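PDB 3G0O: 3-hydroxyisobutyrate dehydrogenase from Salmonella typhimurium, which probably catalyses the NAD(+)-dependent oxidation of L-threonate to 2-dehydro-L-erythronate, accepting NADP(+) less readily. Local coordinates for residues A[69-74]-A[99-104]. Residues are numbered along the deposited sequence; the frame is centred on the assembly and turned at random.
Sequences VILVVN and MVSSTI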
loop_
_atom_site.group_PDB
_atom_site.type_symbol
_atom_site.label_atom_id
_atom_site.label_comp_id
_atom_site.label_asym_id
_atom_site.label_seq_id
_atom_site.Cartn_x
_atom_site.Cartn_y
_atom_site.Cartn_z
ATOM N N VAL A 69 -16.551 -6.889 24.565
ATOM C CA VAL A 69 -15.534 -6.539 23.572
ATOM C C VAL A 69 -14.964 -5.182 23.963
ATOM O O VAL A 69 -15.713 -4.232 24.193
ATOM C CB VAL A 69 -16.128 -6.433 22.146
ATOM C CG1 VAL A 69 -15.017 -6.161 21.130
ATOM C CG2 VAL A 69 -16.878 -7.705 21.797
ATOM N N ILE A 70 -13.639 -5.093 24.045
ATOM C CA ILE A 70 -12.988 -3.847 24.421
ATOM C C ILE A 70 -12.179 -3.272 23.263
ATOM O O ILE A 70 -11.120 -3.795 22.902
ATOM C CB ILE A 70 -12.065 -4.061 25.637
ATOM C CG1 ILE A 70 -12.867 -4.693 26.780
ATOM C CG2 ILE A 70 -11.454 -2.736 26.074
ATOM C CD1 ILE A 70 -12.039 -5.030 28.007
ATOM N N LEU A 71 -12.696 -2.196 22.679
ATOM C CA LEU A 71 -12.044 -1.529 21.556
ATOM C C LEU A 71 -11.560 -0.161 22.017
ATOM O O LEU A 71 -12.253 0.846 21.857
ATOM C CB LEU A 71 -13.032 -1.382 20.395
ATOM C CG LEU A 71 -13.474 -2.687 19.721
ATOM C CD1 LEU A 71 -14.897 -2.559 19.224
ATOM C CD2 LEU A 71 -12.533 -3.024 18.576
ATOM N N VAL A 72 -10.367 -0.135 22.602
ATOM C CA VAL A 72 -9.786 1.102 23.095
ATOM C C VAL A 72 -8.370 1.309 22.557
ATOM O O VAL A 72 -7.779 0.408 21.961
ATOM C CB VAL A 72 -9.774 1.132 24.641
ATOM C CG1 VAL A 72 -11.204 1.114 25.161
ATOM C CG2 VAL A 72 -8.995 -0.054 25.188
ATOM N N VAL A 73 -7.835 2.501 22.787
ATOM C CA VAL A 73 -6.515 2.875 22.293
ATOM C C VAL A 73 -5.314 2.116 22.848
ATOM O O VAL A 73 -4.448 1.687 22.085
ATOM C CB VAL A 73 -6.273 4.395 22.501
ATOM C CG1 VAL A 73 -4.875 4.773 22.050
ATOM C CG2 VAL A 73 -7.305 5.192 21.720
ATOM N N ASN A 74 -5.251 1.936 24.162
ATOM C CA ASN A 74 -4.092 1.267 24.739
ATOM C C ASN A 74 -4.358 0.335 25.916
ATOM O O ASN A 74 -5.483 0.221 26.404
ATOM C CB ASN A 74 -3.072 2.321 25.168
ATOM C CG ASN A 74 -3.671 3.338 26.106
ATOM O OD1 ASN A 74 -4.259 2.983 27.128
ATOM N ND2 ASN A 74 -3.533 4.612 25.766
HETATM N N MSE A 99 -13.122 -10.059 24.813
HETATM C CA MSE A 99 -12.386 -9.945 23.565
HETATM C C MSE A 99 -11.669 -8.600 23.596
HETATM O O MSE A 99 -12.302 -7.551 23.462
HETATM C CB MSE A 99 -13.357 -10.004 22.387
HETATM C CG MSE A 99 -12.692 -10.009 21.023
HETATM SE SE MSE A 99 -13.995 -10.089 19.589
HETATM C CE MSE A 99 -13.118 -8.952 18.286
ATOM N N VAL A 100 -10.356 -8.630 23.801
ATOM C CA VAL A 100 -9.572 -7.402 23.855
ATOM C C VAL A 100 -9.111 -7.055 22.447
ATOM O O VAL A 100 -8.321 -7.782 21.844
ATOM C CB VAL A 100 -8.347 -7.556 24.788
ATOM C CG1 VAL A 100 -7.583 -6.240 24.874
ATOM C CG2 VAL A 100 -8.802 -7.987 26.177
ATOM N N SER A 101 -9.623 -5.948 21.921
ATOM C CA SER A 101 -9.284 -5.514 20.575
ATOM C C SER A 101 -8.685 -4.110 20.599
ATOM O O SER A 101 -9.333 -3.125 20.241
ATOM C CB SER A 101 -10.536 -5.547 19.702
ATOM O OG SER A 101 -11.104 -6.851 19.700
ATOM N N SER A 102 -7.435 -4.034 21.029
ATOM C CA SER A 102 -6.719 -2.767 21.120
ATOM C C SER A 102 -5.384 -2.965 20.403
ATOM O O SER A 102 -5.295 -3.723 19.444
ATOM C CB SER A 102 -6.490 -2.429 22.599
ATOM O OG SER A 102 -5.758 -1.229 22.769
ATOM N N THR A 103 -4.351 -2.267 20.852
ATOM C CA THR A 103 -3.025 -2.434 20.266
ATOM C C THR A 103 -2.082 -2.434 21.457
ATOM O O THR A 103 -1.598 -1.385 21.887
ATOM C CB THR A 103 -2.671 -1.295 19.290
ATOM O OG1 THR A 103 -3.640 -1.254 18.235
ATOM C CG2 THR A 103 -1.302 -1.526 18.679
ATOM N N ILE A 104 -1.842 -3.626 21.989
ATOM C CA ILE A 104 -1.010 -3.792 23.169
ATOM C C ILE A 104 0.145 -4.771 22.952
ATOM O O ILE A 104 0.193 -5.486 21.956
ATOM C CB ILE A 104 -1.889 -4.275 24.350
ATOM C CG1 ILE A 104 -2.405 -5.695 24.091
ATOM C CG2 ILE A 104 -3.064 -3.328 24.532
ATOM C CD1 ILE A 104 -3.350 -6.226 25.171
HETATM O O HOH W 1 -6.175 0.246 19.473
#
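Two neighbouring parallel strands of the Rossmann-type sheet, 67-70 and 97-100, meet here and run out together into the loops at their C-terminal ends. I70 works both ways along its backbone: its N gives a nearly straight hydrogen bond to M99 O (2.9 Å, 171° at the hydrogen), and its O takes S101 N at 2.8 Å. V69 and the selenomethionine M99 share one face of the sheet, V69 CG2 beside M99 CB, and both pack against helix 148-161. I70 and V100 point to the other face, where helix 75-82 receives I70.

Past the strands, L71 lays its CD2 branch against S101 CB, a tight 3.4 Å, while its CA-H points almost straight at S101 O. S101 OG turns instead to A126 O on strand 122-129. S102 then takes over the pairing with its side chain: with OG swung opposite its own N (chi1 178°), the hydroxyl donates to V72 O at 2.7 Å, coming from above the carbonyl plane. V72 O also accepts a hydrogen bond from a water at 3.0 Å, and T103 OG1 lies 3.2 Å from this water in a second hydrogen bond of the bridge. V72 N is buried with no partner. N74 closes the first loop as N-cap of helix 75-82, its OD1 taking Q77 N, and I104 CG2 sits against the carbonyl carbon of N74.

T103 OG1 also bonds K179 NZ, the predicted catalytic lysine, which places these loops beside the probable active site, at the C-terminal edge of the parallel strands as in other Rossmann-fold dehydrogenases.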